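PDB 5BN3: NEQ263 from Nanoarchaeum equitans Kin4-M, which pairs with NeqA in the catalytic core of an unusual archaeal ATP synthase and, like its relatives in the alpha/beta ATPase family, probably binds ATP. Local coordinates for residues B[105-113]-B[122-130]; B[296-306]-B[317-327]. All coordinates share one frame; numbering follows the deposited sequence.

Contact 1 of 2, residues B[105-113]-B[122-130]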
loop_
_atom_site.group_PDB
_atom_site.type_symbol
_atom_site.label_atom_id
_atom_site.label_comp_id
_atom_site.label_asym_id
_atom_site.label_seq_id
_atom_site.Cartn_x
_atom_site.Cartn_y
_atom_site.Cartn_z
ATOM N N LYS B 105 19.949 -37.272 -9.673
ATOM C CA LYS B 105 20.454 -37.145 -11.033
ATOM C C LYS B 105 19.698 -35.998 -11.695
ATOM O O LYS B 105 18.478 -35.898 -11.558
ATOM C CB LYS B 105 20.232 -38.437 -11.819
ATOM C CG LYS B 105 20.578 -38.325 -13.297
ATOM C CD LYS B 105 20.244 -39.611 -14.036
ATOM C CE LYS B 105 20.303 -39.414 -15.543
ATOM N NZ LYS B 105 19.791 -40.607 -16.274
ATOM N N VAL B 106 20.415 -35.126 -12.397
ATOM C CA VAL B 106 19.778 -34.006 -13.081
ATOM C C VAL B 106 18.976 -34.504 -14.281
ATOM O O VAL B 106 19.511 -35.220 -15.125
ATOM C CB VAL B 106 20.814 -32.968 -13.548
ATOM C CG1 VAL B 106 20.127 -31.812 -14.255
ATOM C CG2 VAL B 106 21.620 -32.457 -12.363
ATOM N N PRO B 107 17.683 -34.137 -14.346
ATOM C CA PRO B 107 16.814 -34.509 -15.469
ATOM C C PRO B 107 17.432 -34.124 -16.814
ATOM O O PRO B 107 17.979 -33.027 -16.942
ATOM C CB PRO B 107 15.546 -33.694 -15.207
ATOM C CG PRO B 107 15.498 -33.586 -13.711
ATOM C CD PRO B 107 16.939 -33.436 -13.282
ATOM N N ASN B 108 17.353 -35.023 -17.793
ATOM C CA ASN B 108 17.986 -34.812 -19.093
ATOM C C ASN B 108 17.211 -35.469 -20.229
ATOM O O ASN B 108 17.653 -35.462 -21.380
ATOM C CB ASN B 108 19.413 -35.362 -19.080
ATOM C CG ASN B 108 19.448 -36.874 -18.950
ATOM O OD1 ASN B 108 18.644 -37.464 -18.228
ATOM N ND2 ASN B 108 20.376 -37.510 -19.656
ATOM N N GLU B 109 16.060 -36.049 -19.900
ATOM C CA GLU B 109 15.253 -36.770 -20.880
ATOM C C GLU B 109 13.905 -36.084 -21.107
ATOM O O GLU B 109 13.074 -36.009 -20.201
ATOM C CB GLU B 109 15.050 -38.216 -20.423
ATOM C CG GLU B 109 14.236 -39.072 -21.371
ATOM C CD GLU B 109 14.028 -40.483 -20.850
ATOM O OE1 GLU B 109 14.764 -40.902 -19.928
ATOM O OE2 GLU B 109 13.123 -41.174 -21.361
ATOM N N ILE B 110 13.695 -35.584 -22.321
ATOM C CA ILE B 110 12.452 -34.899 -22.670
ATOM C C ILE B 110 11.243 -35.837 -22.677
ATOM O O ILE B 110 11.276 -36.905 -23.291
ATOM C CB ILE B 110 12.560 -34.212 -24.053
ATOM C CG1 ILE B 110 13.541 -33.038 -23.992
ATOM C CG2 ILE B 110 11.198 -33.724 -24.521
ATOM C CD1 ILE B 110 13.687 -32.290 -25.309
ATOM N N LEU B 111 10.185 -35.433 -21.977
ATOM C CA LEU B 111 8.883 -36.085 -22.085
ATOM C C LEU B 111 8.051 -35.309 -23.098
ATOM O O LEU B 111 7.591 -34.200 -22.811
ATOM C CB LEU B 111 8.163 -36.094 -20.733
ATOM C CG LEU B 111 8.720 -36.958 -19.601
ATOM C CD1 LEU B 111 8.018 -36.642 -18.292
ATOM C CD2 LEU B 111 8.556 -38.427 -19.930
ATOM N N TYR B 112 7.854 -35.877 -24.283
ATOM C CA TYR B 112 7.105 -35.173 -25.321
ATOM C C TYR B 112 5.602 -35.127 -25.052
ATOM O O TYR B 112 4.955 -36.156 -24.846
ATOM C CB TYR B 112 7.421 -35.744 -26.706
ATOM C CG TYR B 112 8.761 -35.278 -27.207
ATOM C CD1 TYR B 112 8.909 -34.014 -27.754
ATOM C CD2 TYR B 112 9.883 -36.085 -27.106
ATOM C CE1 TYR B 112 10.127 -33.574 -28.199
ATOM C CE2 TYR B 112 11.110 -35.650 -27.553
ATOM C CZ TYR B 112 11.220 -34.393 -28.097
ATOM O OH TYR B 112 12.429 -33.935 -28.548
ATOM N N THR B 113 5.063 -33.913 -25.054
ATOM C CA THR B 113 3.659 -33.681 -24.748
ATOM C C THR B 113 2.809 -33.717 -26.005
ATOM O O THR B 113 1.604 -33.954 -25.938
ATOM C CB THR B 113 3.457 -32.318 -24.055
ATOM O OG1 THR B 113 3.775 -31.260 -24.968
ATOM C CG2 THR B 113 4.348 -32.209 -22.832
ATOM N N HIS B 122 10.000 -24.939 -24.664
ATOM C CA HIS B 122 9.932 -25.168 -23.218
ATOM C C HIS B 122 9.623 -26.613 -22.829
ATOM O O HIS B 122 8.689 -26.853 -22.059
ATOM C CB HIS B 122 8.874 -24.246 -22.597
ATOM C CG HIS B 122 8.934 -22.834 -23.092
ATOM N ND1 HIS B 122 10.002 -21.999 -22.846
ATOM C CD2 HIS B 122 8.046 -22.102 -23.811
ATOM C CE1 HIS B 122 9.776 -20.820 -23.396
ATOM N NE2 HIS B 122 8.595 -20.856 -23.987
ATOM N N PRO B 123 10.408 -27.582 -23.341
ATOM C CA PRO B 123 10.027 -28.980 -23.115
ATOM C C PRO B 123 10.116 -29.411 -21.656
ATOM O O PRO B 123 10.977 -28.933 -20.909
ATOM C CB PRO B 123 11.043 -29.762 -23.954
ATOM C CG PRO B 123 12.229 -28.868 -24.043
ATOM C CD PRO B 123 11.673 -27.470 -24.089
ATOM N N LEU B 124 9.209 -30.305 -21.269
ATOM C CA LEU B 124 9.201 -30.916 -19.944
ATOM C C LEU B 124 10.149 -32.111 -19.927
ATOM O O LEU B 124 10.144 -32.926 -20.852
ATOM C CB LEU B 124 7.777 -31.375 -19.606
ATOM C CG LEU B 124 7.553 -32.400 -18.489
ATOM C CD1 LEU B 124 7.884 -31.809 -17.136
ATOM C CD2 LEU B 124 6.123 -32.910 -18.499
ATOM N N LEU B 125 10.968 -32.214 -18.884
ATOM C CA LEU B 125 11.899 -33.334 -18.752
ATOM C C LEU B 125 11.447 -34.292 -17.653
ATOM O O LEU B 125 10.764 -33.884 -16.716
ATOM C CB LEU B 125 13.320 -32.831 -18.469
ATOM C CG LEU B 125 14.228 -32.545 -19.669
ATOM C CD1 LEU B 125 13.601 -31.554 -20.620
ATOM C CD2 LEU B 125 15.580 -32.031 -19.206
ATOM N N LYS B 126 11.817 -35.565 -17.769
ATOM C CA LYS B 126 11.412 -36.556 -16.773
ATOM C C LYS B 126 12.106 -36.299 -15.437
ATOM O O LYS B 126 13.338 -36.258 -15.358
ATOM C CB LYS B 126 11.686 -37.988 -17.252
ATOM C CG LYS B 126 10.929 -39.047 -16.452
ATOM C CD LYS B 126 11.007 -40.429 -17.095
ATOM C CE LYS B 126 12.361 -41.078 -16.875
ATOM N NZ LYS B 126 12.388 -42.481 -17.377
ATOM N N GLY B 127 11.305 -36.115 -14.391
ATOM C CA GLY B 127 11.832 -35.793 -13.078
ATOM C C GLY B 127 11.785 -34.305 -12.790
ATOM O O GLY B 127 12.114 -33.865 -11.691
ATOM N N GLN B 128 11.370 -33.521 -13.777
ATOM C CA GLN B 128 11.300 -32.073 -13.604
ATOM C C GLN B 128 10.054 -31.668 -12.819
ATOM O O GLN B 128 9.030 -32.360 -12.848
ATOM C CB GLN B 128 11.314 -31.375 -14.970
ATOM C CG GLN B 128 11.510 -29.862 -14.928
ATOM C CD GLN B 128 11.679 -29.257 -16.313
ATOM O OE1 GLN B 128 11.610 -29.960 -17.322
ATOM N NE2 GLN B 128 11.903 -27.949 -16.365
ATOM N N LYS B 129 10.159 -30.561 -12.091
ATOM C CA LYS B 129 8.991 -29.939 -11.492
ATOM C C LYS B 129 8.728 -28.628 -12.227
ATOM O O LYS B 129 9.597 -27.755 -12.299
ATOM C CB LYS B 129 9.195 -29.703 -9.988
ATOM C CG LYS B 129 10.504 -29.016 -9.628
ATOM C CD LYS B 129 10.599 -28.749 -8.139
ATOM C CE LYS B 129 11.838 -27.943 -7.808
ATOM N NZ LYS B 129 13.097 -28.703 -8.013
ATOM N N ILE B 130 7.538 -28.504 -12.800
ATOM C CA ILE B 130 7.193 -27.308 -13.557
ATOM C C ILE B 130 5.722 -26.949 -13.370
ATOM O O ILE B 130 4.845 -27.804 -13.480
ATOM C CB ILE B 130 7.556 -27.467 -15.053
ATOM C CG1 ILE B 130 7.094 -26.255 -15.860
ATOM C CG2 ILE B 130 6.949 -28.730 -15.617
ATOM C CD1 ILE B 130 7.926 -26.024 -17.105
HETATM O O HOH W 1 15.314 -36.935 -17.265
HETATM O O HOH W 2 7.989 -31.555 -23.529
#

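Contact 2 of 2, residues B[296-306]-B[317-327]. With ADP (adenosine-5'-diphosphate), chain C; SO4 (sulfate ion), chain X.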
loop_
_atom_site.group_PDB
_atom_site.type_symbol
_atom_site.label_atom_id
_atom_site.label_comp_id
_atom_site.label_asym_id
_atom_site.label_seq_id
_atom_site.Cartn_x
_atom_site.Cartn_y
_atom_site.Cartn_z
ATOM N N GLY B 296 7.278 -19.578 -8.516
ATOM C CA GLY B 296 8.239 -19.308 -9.571
ATOM C C GLY B 296 9.669 -19.465 -9.089
ATOM O O GLY B 296 10.521 -19.972 -9.820
ATOM N N TYR B 297 9.932 -19.041 -7.855
ATOM C CA TYR B 297 11.266 -19.155 -7.265
ATOM C C TYR B 297 11.653 -20.588 -6.894
ATOM O O TYR B 297 12.809 -20.852 -6.553
ATOM C CB TYR B 297 11.379 -18.271 -6.016
ATOM C CG TYR B 297 11.745 -16.827 -6.281
ATOM C CD1 TYR B 297 12.974 -16.490 -6.826
ATOM C CD2 TYR B 297 10.871 -15.799 -5.954
ATOM C CE1 TYR B 297 13.313 -15.171 -7.061
ATOM C CE2 TYR B 297 11.206 -14.475 -6.183
ATOM C CZ TYR B 297 12.430 -14.171 -6.735
ATOM O OH TYR B 297 12.782 -12.860 -6.969
ATOM N N ILE B 298 10.692 -21.507 -6.946
ATOM C CA ILE B 298 10.944 -22.894 -6.546
ATOM C C ILE B 298 10.898 -23.894 -7.703
ATOM O O ILE B 298 11.838 -24.666 -7.894
ATOM C CB ILE B 298 9.957 -23.357 -5.456
ATOM C CG1 ILE B 298 10.076 -22.456 -4.228
ATOM C CG2 ILE B 298 10.238 -24.801 -5.067
ATOM C CD1 ILE B 298 8.866 -22.507 -3.319
ATOM N N THR B 299 9.805 -23.899 -8.459
ATOM C CA THR B 299 9.688 -24.820 -9.591
ATOM C C THR B 299 10.756 -24.538 -10.640
ATOM O O THR B 299 11.325 -23.445 -10.687
ATOM C CB THR B 299 8.277 -24.805 -10.237
ATOM O OG1 THR B 299 7.976 -23.493 -10.730
ATOM C CG2 THR B 299 7.223 -25.227 -9.228
ATOM N N GLU B 300 11.032 -25.532 -11.477
ATOM C CA GLU B 300 12.059 -25.385 -12.497
ATOM C C GLU B 300 11.437 -24.864 -13.785
ATOM O O GLU B 300 11.597 -25.446 -14.859
ATOM C CB GLU B 300 12.806 -26.707 -12.699
ATOM C CG GLU B 300 13.708 -27.047 -11.513
ATOM C CD GLU B 300 13.943 -28.534 -11.325
ATOM O OE1 GLU B 300 13.234 -29.348 -11.956
ATOM O OE2 GLU B 300 14.841 -28.887 -10.529
ATOM N N GLY B 301 10.727 -23.748 -13.654
ATOM C CA GLY B 301 10.044 -23.136 -14.773
ATOM C C GLY B 301 8.539 -23.133 -14.599
ATOM O O GLY B 301 8.010 -23.626 -13.596
ATOM N N GLN B 302 7.841 -22.574 -15.582
ATOM C CA GLN B 302 6.390 -22.504 -15.532
ATOM C C GLN B 302 5.800 -22.280 -16.915
ATOM O O GLN B 302 6.412 -21.626 -17.763
ATOM C CB GLN B 302 5.938 -21.389 -14.578
ATOM C CG GLN B 302 6.271 -19.968 -15.048
ATOM C CD GLN B 302 7.730 -19.604 -14.867
ATOM O OE1 GLN B 302 8.372 -20.022 -13.902
ATOM N NE2 GLN B 302 8.263 -18.814 -15.797
ATOM N N TYR B 303 4.615 -22.835 -17.141
ATOM C CA TYR B 303 3.849 -22.524 -18.340
ATOM C C TYR B 303 2.783 -21.489 -17.985
ATOM O O TYR B 303 1.868 -21.765 -17.207
ATOM C CB TYR B 303 3.207 -23.787 -18.919
ATOM C CG TYR B 303 4.200 -24.888 -19.229
ATOM C CD1 TYR B 303 5.241 -24.678 -20.122
ATOM C CD2 TYR B 303 4.089 -26.139 -18.638
ATOM C CE1 TYR B 303 6.149 -25.680 -20.412
ATOM C CE2 TYR B 303 4.994 -27.149 -18.924
ATOM C CZ TYR B 303 6.020 -26.910 -19.812
ATOM O OH TYR B 303 6.928 -27.901 -20.102
ATOM N N VAL B 304 2.909 -20.295 -18.551
ATOM C CA VAL B 304 2.022 -19.192 -18.202
ATOM C C VAL B 304 0.932 -19.005 -19.249
ATOM O O VAL B 304 1.225 -18.855 -20.436
ATOM C CB VAL B 304 2.813 -17.880 -18.038
ATOM C CG1 VAL B 304 1.876 -16.726 -17.703
ATOM C CG2 VAL B 304 3.871 -18.040 -16.961
ATOM N N LEU B 305 -0.323 -19.019 -18.808
ATOM C CA LEU B 305 -1.447 -18.838 -19.722
ATOM C C LEU B 305 -1.783 -17.359 -19.903
ATOM O O LEU B 305 -1.614 -16.556 -18.982
ATOM C CB LEU B 305 -2.672 -19.627 -19.250
ATOM C CG LEU B 305 -2.858 -21.030 -19.840
ATOM C CD1 LEU B 305 -1.533 -21.731 -20.048
ATOM C CD2 LEU B 305 -3.769 -21.881 -18.964
ATOM N N SER B 306 -2.255 -17.005 -21.096
ATOM C CA SER B 306 -2.446 -15.604 -21.470
ATOM C C SER B 306 -3.906 -15.261 -21.762
ATOM O O SER B 306 -4.554 -15.908 -22.588
ATOM C CB SER B 306 -1.571 -15.271 -22.687
ATOM O OG SER B 306 -1.957 -14.046 -23.287
ATOM N N PRO B 317 -3.613 -21.277 -24.636
ATOM C CA PRO B 317 -3.214 -19.867 -24.589
ATOM C C PRO B 317 -1.895 -19.646 -23.853
ATOM O O PRO B 317 -1.847 -18.862 -22.902
ATOM C CB PRO B 317 -4.366 -19.218 -23.822
ATOM C CG PRO B 317 -4.822 -20.295 -22.884
ATOM C CD PRO B 317 -4.632 -21.600 -23.619
ATOM N N ILE B 318 -0.837 -20.308 -24.309
ATOM C CA ILE B 318 0.469 -20.228 -23.661
ATOM C C ILE B 318 1.302 -19.026 -24.114
ATOM O O ILE B 318 1.571 -18.856 -25.307
ATOM C CB ILE B 318 1.278 -21.525 -23.894
ATOM C CG1 ILE B 318 0.613 -22.695 -23.166
ATOM C CG2 ILE B 318 2.709 -21.362 -23.419
ATOM C CD1 ILE B 318 1.332 -24.019 -23.343
ATOM N N ASP B 319 1.703 -18.199 -23.152
ATOM C CA ASP B 319 2.626 -17.095 -23.404
ATOM C C ASP B 319 4.025 -17.670 -23.607
ATOM O O ASP B 319 4.656 -18.134 -22.656
ATOM C CB ASP B 319 2.606 -16.118 -22.220
ATOM C CG ASP B 319 3.353 -14.819 -22.503
ATOM O OD1 ASP B 319 4.447 -14.853 -23.110
ATOM O OD2 ASP B 319 2.844 -13.750 -22.101
ATOM N N LEU B 320 4.505 -17.641 -24.848
ATOM C CA LEU B 320 5.786 -18.256 -25.203
ATOM C C LEU B 320 6.981 -17.607 -24.515
ATOM O O LEU B 320 8.017 -18.245 -24.329
ATOM C CB LEU B 320 5.997 -18.222 -26.721
ATOM C CG LEU B 320 5.268 -19.264 -27.567
ATOM C CD1 LEU B 320 5.592 -19.081 -29.041
ATOM C CD2 LEU B 320 5.651 -20.658 -27.119
ATOM N N LEU B 321 6.838 -16.342 -24.137
ATOM C CA LEU B 321 7.964 -15.588 -23.597
ATOM C C LEU B 321 7.978 -15.530 -22.069
ATOM O O LEU B 321 9.045 -15.514 -21.456
ATOM C CB LEU B 321 8.010 -14.186 -24.212
ATOM C CG LEU B 321 8.249 -14.211 -25.723
ATOM C CD1 LEU B 321 8.272 -12.816 -26.316
ATOM C CD2 LEU B 321 9.549 -14.920 -26.009
ATOM N N LYS B 322 6.799 -15.515 -21.456
ATOM C CA LYS B 322 6.713 -15.559 -19.998
ATOM C C LYS B 322 6.939 -16.971 -19.473
ATOM O O LYS B 322 7.322 -17.160 -18.319
ATOM C CB LYS B 322 5.361 -15.029 -19.514
ATOM C CG LYS B 322 5.198 -13.524 -19.646
ATOM C CD LYS B 322 3.867 -13.072 -19.060
ATOM C CE LYS B 322 3.661 -11.572 -19.216
ATOM N NZ LYS B 322 2.306 -11.155 -18.757
ATOM N N SER B 323 6.694 -17.959 -20.328
ATOM C CA SER B 323 6.898 -19.352 -19.953
ATOM C C SER B 323 8.381 -19.703 -19.959
ATOM O O SER B 323 9.187 -19.038 -20.617
ATOM C CB SER B 323 6.125 -20.293 -20.879
ATOM O OG SER B 323 4.734 -20.033 -20.810
ATOM N N LEU B 324 8.730 -20.748 -19.215
ATOM C CA LEU B 324 10.121 -21.140 -19.045
ATOM C C LEU B 324 10.231 -22.587 -18.594
ATOM O O LEU B 324 9.468 -23.039 -17.746
ATOM C CB LEU B 324 10.800 -20.237 -18.010
ATOM C CG LEU B 324 12.197 -20.669 -17.550
ATOM C CD1 LEU B 324 13.185 -20.564 -18.694
ATOM C CD2 LEU B 324 12.672 -19.849 -16.355
ATOM N N SER B 325 11.175 -23.313 -19.182
ATOM C CA SER B 325 11.588 -24.605 -18.650
ATOM C C SER B 325 13.081 -24.510 -18.371
ATOM O O SER B 325 13.883 -24.425 -19.304
ATOM C CB SER B 325 11.300 -25.728 -19.647
ATOM O OG SER B 325 11.797 -26.965 -19.167
ATOM N N ARG B 326 13.450 -24.507 -17.091
ATOM C CA ARG B 326 14.843 -24.284 -16.695
ATOM C C ARG B 326 15.797 -25.365 -17.179
ATOM O O ARG B 326 16.939 -25.077 -17.533
ATOM C CB ARG B 326 14.965 -24.162 -15.172
ATOM C CG ARG B 326 14.588 -22.805 -14.619
ATOM C CD ARG B 326 14.674 -22.781 -13.106
ATOM N NE ARG B 326 13.735 -21.824 -12.528
ATOM C CZ ARG B 326 14.013 -20.544 -12.303
ATOM N NH1 ARG B 326 15.208 -20.062 -12.610
ATOM N NH2 ARG B 326 13.097 -19.746 -11.771
ATOM N N LEU B 327 15.330 -26.607 -17.187
ATOM C CA LEU B 327 16.193 -27.742 -17.491
ATOM C C LEU B 327 16.124 -28.142 -18.961
ATOM O O LEU B 327 16.817 -29.063 -19.385
ATOM C CB LEU B 327 15.834 -28.934 -16.598
ATOM C CG LEU B 327 15.853 -28.686 -15.087
ATOM C CD1 LEU B 327 15.580 -29.967 -14.319
ATOM C CD2 LEU B 327 17.182 -28.102 -14.670
HETATM P PB ADP C . 17.249 -17.512 -11.379
HETATM O O1B ADP C . 17.437 -16.018 -11.399
HETATM O O2B ADP C . 18.292 -18.265 -10.600
HETATM O O3B ADP C . 15.829 -17.934 -11.098
HETATM P PA ADP C . 18.463 -19.086 -13.462
HETATM O O1A ADP C . 19.892 -18.778 -13.125
HETATM O O2A ADP C . 17.871 -20.414 -13.065
HETATM O O3A ADP C . 17.512 -17.897 -12.927
HETATM O "O5'" ADP C . 18.290 -18.913 -15.053
HETATM C "C5'" ADP C . 16.987 -18.951 -15.635
HETATM C "C4'" ADP C . 17.073 -19.438 -17.076
HETATM O "O4'" ADP C . 17.863 -18.535 -17.861
HETATM C "C3'" ADP C . 17.734 -20.804 -17.122
HETATM O "O3'" ADP C . 16.891 -21.714 -17.834
HETATM C "C2'" ADP C . 19.035 -20.584 -17.863
HETATM O "O2'" ADP C . 19.282 -21.628 -18.805
HETATM C "C1'" ADP C . 18.875 -19.249 -18.571
HETATM N N9 ADP C . 20.157 -18.506 -18.531
HETATM C C8 ADP C . 20.556 -17.661 -17.562
HETATM N N7 ADP C . 21.784 -17.153 -17.835
HETATM C C5 ADP C . 22.190 -17.676 -19.007
HETATM C C6 ADP C . 23.387 -17.560 -19.871
HETATM N N6 ADP C . 24.427 -16.756 -19.528
HETATM N N1 ADP C . 23.398 -18.282 -21.014
HETATM C C2 ADP C . 22.372 -19.081 -21.366
HETATM N N3 ADP C . 21.257 -19.235 -20.631
HETATM C C4 ADP C . 21.111 -18.567 -19.462
HETATM S S SO4 X . -1.655 -10.899 -21.428
HETATM O O1 SO4 X . -0.873 -11.959 -22.049
HETATM O O2 SO4 X . -1.311 -9.625 -22.045
HETATM O O3 SO4 X . -1.377 -10.867 -19.998
HETATM O O4 SO4 X . -3.073 -11.174 -21.620
#

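Contact 1 of 2, residues B[105-113]-B[122-130]
Ile110 lies against Pro123 and Leu125, where residues 105-113 and 122-130 meet as a short antiparallel pair. Its CB leaves the backbone away from the partner segment, yet both branches find cover. CG1, set beside the backbone N and anti to the carbonyl carbon (chi1 -68°), meets Leu125 CD1 at 3.7 Å; the extended chain then carries CD1 onto the ring of Pro123, 3.9 Å from its CB. The other branch, CG2, sits over the centre of one face of the Tyr112 ring, 3.5 Å above its plane. With only the CB of an alanine at this position, Pro123 and Leu125 would probably lose their cover and the Tyr112 ring the methyl lying over its face.

Two backbone bonds tie the strands: Lys126 N donates to Glu109 O at 2.8 Å, and Leu111 N donates to Leu124 O at 2.7 Å. Past the pair, Leu125 to Gln128 form a type II turn with glycine at its third position, and Gln128 OE1 accepts from Leu125 N (2.8 Å), the donor lying in the plane of the side-chain carbonyl. Pro107 packs on the turn, its CB 3.4 Å from Lys126 O. One water bridges Asn108 N and Lys126 O, another Leu111 O and Leu124 N. Lys126 NZ pairs mainly with Asp220; Glu109, side by side with it, adds only a long salt bridge.

Leu111, Leu124 and Lys126 all rest on Thr275 of strand 273-281, Leu124 also touches Tyr303 of strand 301-304, and Ile110 faces His336 of helix 334-356.

Contact 2 of 2, residues B[296-306]-B[317-327]
Arg326 sets CG beside its backbone N (chi1 -80°) and runs extended to NE, which lays the chain along Glu300 and brings the guanidinium to the carbonyls of Gly296 and Thr299. It leaves the end of an antiparallel pairing, strand 301-304 with 324-325, at the border of the nucleotide-binding sheet of the P-loop NTPase fold. NH2 donates to Gly296 O at 3.2 Å and NE, weakly, to Thr299 O, so the group is steadied while NH1 meets ADP O3B at 2.7 Å. That nucleotide is also held by Lys229 and Gly228 of the neighbouring alpha chain, an arrangement consistent with an arginine finger reaching across a subunit interface.

Gln302 takes the crowded position between backbone N and carbonyl carbon (chi1 67°) and bends at chi2 (-76°), bringing NE2 beside Leu324 CB. NE2 donates to Lys322 O at 3.2 Å, lying in that carbonyl's plane, and the oxygen is close to the Gln302 amide plane. Gly301 leaves room for its partner: a CB there would run into Leu324 O. Further along, Asp319 N and Ser306 N donate to Val304 O and Pro317 O, while Leu305 CG packs on Pro317 CG at 3.7 Å. Asp319 OD1 accepts from Leu321 N, an Asx turn, and from Lys322 N, which extends it to an Asx motif. There Ser323 OG accepts from Val304 N at 2.9 Å and donates to Asp319 O at 2.6 Å.

Overall arrangement
Contacts 1 and 2 follow one another along the chain, their centres 13 Å apart, and are probably joined by two hydrogen bonds: His122 NE2 lies 2.7 Å from Leu320 O and Pro123 O lies 2.8 Å from Ser325 OG. Gln128 links the turn of contact 1 to the nucleotide side of contact 2. Its NE2 donates to Glu300 O, which also accepts Arg326 N, and its side chain is about 5 Å from that of Arg326. Gln128 thus acts as a second-shell residue behind the arginine that meets ADP. Both contacts border the alpha chain: its Asn255 packs on Pro107 and bonds Glu300, and its Arg412 packs on His122 and hydrogen-bonds Leu321 O.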